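Local atomic coordinates of DNA polymerase epsilon subunit 3 (Drosophila melanogaster, PDB entry 2BYK), a protein that forms a histone-fold heterodimer with Chrac-16 that binds DNA and aids nucleosome sliding, and serves as an accessory subunit of DNA polymerase epsilon. Residues I64-I69 with V91-V96; D68-L73 with S80-L85. All coordinates share one frame; numbering follows the deposited sequence.

Contact 1: I64-I69 with V91-V96; sequences ITAKDI and VYRKVV
Arg93 reaches from the last turns of helix 82-96 to Ala66 and Lys67, at the start of helix 66-75, and makes every direct touch between the two segments. One residue earlier, Tyr92 faces the partner protein, its ring stacked on an aromatic side chain of that other chain. Arg93 then crosses the gap. With 10.9 Å between its CA and Ala66 CA, a long side chain is needed; with CG anti to the carbonyl carbon (chi1 -84°) and the chain extended as far as NE, the guanidinium is carried to the start of helix 66-75. NH1 comes to 3.9 Å from Ala66 CB, the small methyl allowing this close approach. Lys67, crossing Arg93 at about a right angle, brings CE within 3.8 Å of NH1, and its NZ stays 4.4 Å from the same nitrogen. An acidic side chain of the partner protein's chain, salt-bridged to NH1, probably eases this proximity of like charges. Further on, Val96 CG2 lies over one face of the Tyr92 ring, 3.8 Å above its plane and offset toward the rim. The receiving turn is secured by a capping box: Asp68 N donates to Thr65 OG1 at 2.9 Å, and Thr65 N returns a bond to Asp68 OD1 from above the carboxylate plane. Helix 82-96 packed beside helix 66-75 is the additional C-terminal helix of H2B- and NF-YB-like histone folds, consistent with this protein's CBF/NF-Y family.

Contact 2: D68-L73 with S80-L85; sequences DILQTL and SFVPSL
Helix 66-75, the short last helix of the histone fold proper, and the additional C-terminal helix 82-96 come together where Leu70 and Leu73 meet Phe81, Val82 and Leu85. No hydrogen bond crosses the contact, which is a hydrophobic joint that suits branched aliphatic residues. The backbones approach most closely at Leu70 and Val82, whose CA atoms are 6.2 Å apart. Leu70 CD2 touches two neighbours, 4.0 Å from Val82 CG1 and equally far from Leu85 CB, and the Leu70 side chain slides past Leu85 in the opposite direction. In Val82 the two methyls divide the work: CG1, trans to the backbone N (chi1 -164°), meets Leu70 CD2, whereas CG2 rests against Leu70 O. Leu73 points into the joint and crosses Leu85 at about a right angle; their CD1 atoms lie only 3.2 Å apart, tight for two methyls and doubtful as an exact spacing. Phe81 adds its CB, 4.4 Å from Leu73 CD1, and its ring meets that of Phe78. Leu73, Phe81 and Leu85 also pack on apolar side chains of the partner protein, making the joint part of the heterodimer core. Behind it, on the side of helix 31-58, Thr72 turns its hydroxyl back onto the preceding turn: Asp68 O accepts Thr72 N at 3.0 Å and Thr72 OG1 at 2.9 Å, from opposite faces of its carbonyl plane.

Overall arrangement
Both contacts join helix 66-75 to helix 82-96, and their centres lie 11 Å apart. Along the chain the order is 64-69, 68-73, 80-85, 91-96, with Asp68 and Ile69 shared. The two helices run roughly antiparallel, as a helical hairpin: contact 2 lies near its turn, its centre about 8 Å from the centre of the chain, against about 13 Å for contact 1 toward the open end. The spacing widens between them, and buried leucine packing gives way to a single long arginine bridging the gap. Residues of the partner protein approach both contacts, apolar ones at contact 2, and acidic, polar and aromatic as well as apolar ones at contact 1. The hairpin thus contributes directly to the heterodimer interface.

Contact 1: I64-I69 with V91-V96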
loop_
_atom_site.group_PDB
_atom_site.type_symbol
_atom_site.label_atom_id
_atom_site.label_comp_id
_atom_site.label_asym_id
_atom_site.label_seq_id
_atom_site.Cartn_x
_atom_site.Cartn_y
_atom_site.Cartn_z
ATOM N N ILE B 64 13.931 -8.931 7.739
ATOM C CA ILE B 64 13.488 -7.648 7.207
ATOM C C ILE B 64 13.270 -6.655 8.339
ATOM O O ILE B 64 12.412 -6.871 9.194
ATOM C CB ILE B 64 12.157 -7.790 6.463
ATOM C CG1 ILE B 64 12.333 -8.696 5.249
ATOM C CG2 ILE B 64 11.643 -6.419 6.065
ATOM C CD1 ILE B 64 11.039 -9.034 4.557
ATOM N N THR B 65 14.041 -5.571 8.347
ATOM C CA THR B 65 13.901 -4.559 9.385
ATOM C C THR B 65 12.802 -3.599 8.947
ATOM O O THR B 65 12.249 -3.738 7.855
ATOM C CB THR B 65 15.212 -3.756 9.586
ATOM O OG1 THR B 65 15.436 -2.909 8.454
ATOM C CG2 THR B 65 16.397 -4.687 9.730
ATOM N N ALA B 66 12.475 -2.638 9.803
ATOM C CA ALA B 66 11.458 -1.653 9.466
ATOM C C ALA B 66 12.102 -0.636 8.534
ATOM O O ALA B 66 11.424 0.058 7.783
ATOM C CB ALA B 66 10.962 -0.968 10.715
ATOM N N LYS B 67 13.428 -0.566 8.590
ATOM C CA LYS B 67 14.201 0.356 7.769
ATOM C C LYS B 67 14.308 -0.163 6.340
ATOM O O LYS B 67 14.371 0.621 5.403
ATOM C CB LYS B 67 15.569 0.559 8.429
ATOM C CG LYS B 67 15.379 1.065 9.872
ATOM C CD LYS B 67 16.530 0.795 10.844
ATOM C CE LYS B 67 16.136 1.263 12.259
ATOM N NZ LYS B 67 17.205 1.078 13.285
ATOM N N ASP B 68 14.296 -1.486 6.184
ATOM C CA ASP B 68 14.351 -2.130 4.871
ATOM C C ASP B 68 13.071 -1.875 4.129
ATOM O O ASP B 68 13.076 -1.708 2.914
ATOM C CB ASP B 68 14.496 -3.630 5.010
ATOM C CG ASP B 68 15.852 -4.024 5.473
ATOM O OD1 ASP B 68 16.022 -5.191 5.894
ATOM O OD2 ASP B 68 16.754 -3.157 5.405
ATOM N N ILE B 69 11.966 -1.886 4.867
ATOM C CA ILE B 69 10.659 -1.635 4.277
ATOM C C ILE B 69 10.554 -0.143 4.014
ATOM O O ILE B 69 9.987 0.280 3.010
ATOM C CB ILE B 69 9.503 -2.059 5.220
ATOM C CG1 ILE B 69 9.564 -3.565 5.481
ATOM C CG2 ILE B 69 8.159 -1.701 4.595
ATOM C CD1 ILE B 69 8.538 -4.053 6.479
ATOM N N VAL B 91 5.844 5.779 17.544
ATOM C CA VAL B 91 4.815 5.543 18.545
ATOM C C VAL B 91 4.719 4.050 18.879
ATOM O O VAL B 91 4.517 3.685 20.032
ATOM C CB VAL B 91 3.438 6.030 18.049
ATOM C CG1 VAL B 91 2.405 5.885 19.149
ATOM C CG2 VAL B 91 3.530 7.463 17.605
ATOM N N TYR B 92 4.862 3.194 17.870
ATOM C CA TYR B 92 4.793 1.739 18.053
ATOM C C TYR B 92 5.903 1.254 18.969
ATOM O O TYR B 92 5.654 0.533 19.933
ATOM C CB TYR B 92 4.917 1.020 16.701
ATOM C CG TYR B 92 4.996 -0.489 16.797
ATOM C CD1 TYR B 92 3.855 -1.254 17.028
ATOM C CD2 TYR B 92 6.218 -1.154 16.673
ATOM C CE1 TYR B 92 3.926 -2.651 17.133
ATOM C CE2 TYR B 92 6.302 -2.552 16.779
ATOM C CZ TYR B 92 5.152 -3.289 17.010
ATOM O OH TYR B 92 5.217 -4.656 17.127
ATOM N N ARG B 93 7.133 1.644 18.647
ATOM C CA ARG B 93 8.288 1.249 19.437
ATOM C C ARG B 93 8.117 1.672 20.901
ATOM O O ARG B 93 8.616 0.995 21.806
ATOM C CB ARG B 93 9.573 1.834 18.815
ATOM C CG ARG B 93 10.144 0.980 17.675
ATOM C CD ARG B 93 11.051 1.744 16.702
ATOM N NE ARG B 93 11.740 0.824 15.788
ATOM C CZ ARG B 93 12.281 1.162 14.614
ATOM N NH1 ARG B 93 12.886 0.234 13.875
ATOM N NH2 ARG B 93 12.211 2.415 14.166
ATOM N N LYS B 94 7.387 2.767 21.133
ATOM C CA LYS B 94 7.149 3.273 22.491
ATOM C C LYS B 94 6.178 2.406 23.303
ATOM O O LYS B 94 6.512 1.967 24.403
ATOM C CB LYS B 94 6.641 4.728 22.453
ATOM C CG LYS B 94 7.735 5.777 22.214
ATOM C CD LYS B 94 7.228 7.231 22.293
ATOM C CE LYS B 94 6.493 7.676 21.022
ATOM N NZ LYS B 94 6.070 9.114 21.055
ATOM N N VAL B 95 4.985 2.160 22.767
ATOM C CA VAL B 95 4.001 1.338 23.468
ATOM C C VAL B 95 4.549 -0.062 23.732
ATOM O O VAL B 95 4.143 -0.727 24.687
ATOM C CB VAL B 95 2.683 1.210 22.670
ATOM C CG1 VAL B 95 2.098 2.576 22.415
ATOM C CG2 VAL B 95 2.928 0.489 21.367
ATOM N N VAL B 96 5.470 -0.513 22.886
ATOM C CA VAL B 96 6.064 -1.832 23.064
ATOM C C VAL B 96 7.038 -1.808 24.245
ATOM O O VAL B 96 7.059 -2.737 25.055
ATOM C CB VAL B 96 6.787 -2.297 21.786
ATOM C CG1 VAL B 96 7.524 -3.593 22.047
ATOM C CG2 VAL B 96 5.775 -2.494 20.677
#

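Contact 2: D68-L73 with S80-L85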
loop_
_atom_site.group_PDB
_atom_site.type_symbol
_atom_site.label_atom_id
_atom_site.label_comp_id
_atom_site.label_asym_id
_atom_site.label_seq_id
_atom_site.Cartn_x
_atom_site.Cartn_y
_atom_site.Cartn_z
ATOM N N ASP B 68 14.296 -1.486 6.184
ATOM C CA ASP B 68 14.351 -2.130 4.871
ATOM C C ASP B 68 13.071 -1.875 4.129
ATOM O O ASP B 68 13.076 -1.708 2.914
ATOM C CB ASP B 68 14.496 -3.630 5.010
ATOM C CG ASP B 68 15.852 -4.024 5.473
ATOM O OD1 ASP B 68 16.022 -5.191 5.894
ATOM O OD2 ASP B 68 16.754 -3.157 5.405
ATOM N N ILE B 69 11.966 -1.886 4.867
ATOM C CA ILE B 69 10.659 -1.635 4.277
ATOM C C ILE B 69 10.554 -0.143 4.014
ATOM O O ILE B 69 9.987 0.280 3.010
ATOM C CB ILE B 69 9.503 -2.059 5.220
ATOM C CG1 ILE B 69 9.564 -3.565 5.481
ATOM C CG2 ILE B 69 8.159 -1.701 4.595
ATOM C CD1 ILE B 69 8.538 -4.053 6.479
ATOM N N LEU B 70 11.107 0.659 4.918
ATOM C CA LEU B 70 11.061 2.102 4.745
ATOM C C LEU B 70 11.895 2.503 3.534
ATOM O O LEU B 70 11.541 3.435 2.816
ATOM C CB LEU B 70 11.553 2.814 6.015
ATOM C CG LEU B 70 10.566 2.790 7.194
ATOM C CD1 LEU B 70 11.158 3.521 8.382
ATOM C CD2 LEU B 70 9.244 3.433 6.781
ATOM N N GLN B 71 12.990 1.783 3.299
ATOM C CA GLN B 71 13.867 2.060 2.158
ATOM C C GLN B 71 13.273 1.554 0.843
ATOM O O GLN B 71 13.423 2.193 -0.191
ATOM C CB GLN B 71 15.240 1.421 2.368
ATOM C CG GLN B 71 16.029 2.013 3.517
ATOM C CD GLN B 71 17.346 1.292 3.758
ATOM O OE1 GLN B 71 17.379 0.064 3.918
ATOM N NE2 GLN B 71 18.439 2.053 3.797
ATOM N N THR B 72 12.614 0.401 0.882
ATOM C CA THR B 72 11.992 -0.155 -0.312
ATOM C C THR B 72 10.833 0.735 -0.766
ATOM O O THR B 72 10.565 0.855 -1.957
ATOM C CB THR B 72 11.475 -1.576 -0.049
ATOM O OG1 THR B 72 12.587 -2.438 0.202
ATOM C CG2 THR B 72 10.702 -2.097 -1.238
ATOM N N LEU B 73 10.149 1.365 0.181
ATOM C CA LEU B 73 9.039 2.240 -0.166
ATOM C C LEU B 73 9.540 3.496 -0.861
ATOM O O LEU B 73 8.955 3.914 -1.858
ATOM C CB LEU B 73 8.228 2.632 1.074
ATOM C CG LEU B 73 7.283 1.600 1.689
ATOM C CD1 LEU B 73 6.598 2.212 2.882
ATOM C CD2 LEU B 73 6.248 1.156 0.673
ATOM N N SER B 80 6.351 9.546 -0.161
ATOM C CA SER B 80 5.442 10.416 0.568
ATOM C C SER B 80 4.878 9.654 1.764
ATOM O O SER B 80 4.336 10.239 2.697
ATOM C CB SER B 80 4.312 10.882 -0.353
ATOM O OG SER B 80 3.826 9.817 -1.147
ATOM N N PHE B 81 5.034 8.339 1.733
ATOM C CA PHE B 81 4.543 7.473 2.798
ATOM C C PHE B 81 5.444 7.485 4.024
ATOM O O PHE B 81 4.965 7.586 5.151
ATOM C CB PHE B 81 4.451 6.018 2.313
ATOM C CG PHE B 81 3.369 5.760 1.298
ATOM C CD1 PHE B 81 2.901 6.774 0.466
ATOM C CD2 PHE B 81 2.858 4.476 1.139
ATOM C CE1 PHE B 81 1.940 6.513 -0.513
ATOM C CE2 PHE B 81 1.895 4.206 0.162
ATOM C CZ PHE B 81 1.437 5.231 -0.666
ATOM N N VAL B 82 6.748 7.370 3.788
ATOM C CA VAL B 82 7.757 7.298 4.846
ATOM C C VAL B 82 7.617 8.211 6.075
ATOM O O VAL B 82 7.864 7.777 7.200
ATOM C CB VAL B 82 9.173 7.460 4.252
ATOM C CG1 VAL B 82 10.221 6.995 5.261
ATOM C CG2 VAL B 82 9.284 6.651 2.973
ATOM N N PRO B 83 7.227 9.481 5.884
ATOM C CA PRO B 83 7.075 10.385 7.031
ATOM C C PRO B 83 6.107 9.845 8.090
ATOM O O PRO B 83 6.475 9.629 9.250
ATOM C CB PRO B 83 6.554 11.664 6.385
ATOM C CG PRO B 83 7.199 11.645 5.049
ATOM C CD PRO B 83 7.010 10.208 4.622
ATOM N N SER B 84 4.865 9.640 7.660
ATOM C CA SER B 84 3.790 9.132 8.506
ATOM C C SER B 84 4.151 7.791 9.120
ATOM O O SER B 84 3.906 7.564 10.302
ATOM C CB SER B 84 2.524 8.966 7.675
ATOM O OG SER B 84 2.636 9.700 6.467
ATOM N N LEU B 85 4.725 6.913 8.298
ATOM C CA LEU B 85 5.132 5.575 8.718
ATOM C C LEU B 85 6.236 5.577 9.767
ATOM O O LEU B 85 6.334 4.659 10.581
ATOM C CB LEU B 85 5.585 4.764 7.502
ATOM C CG LEU B 85 4.479 4.433 6.495
ATOM C CD1 LEU B 85 5.075 3.735 5.285
ATOM C CD2 LEU B 85 3.418 3.558 7.170
#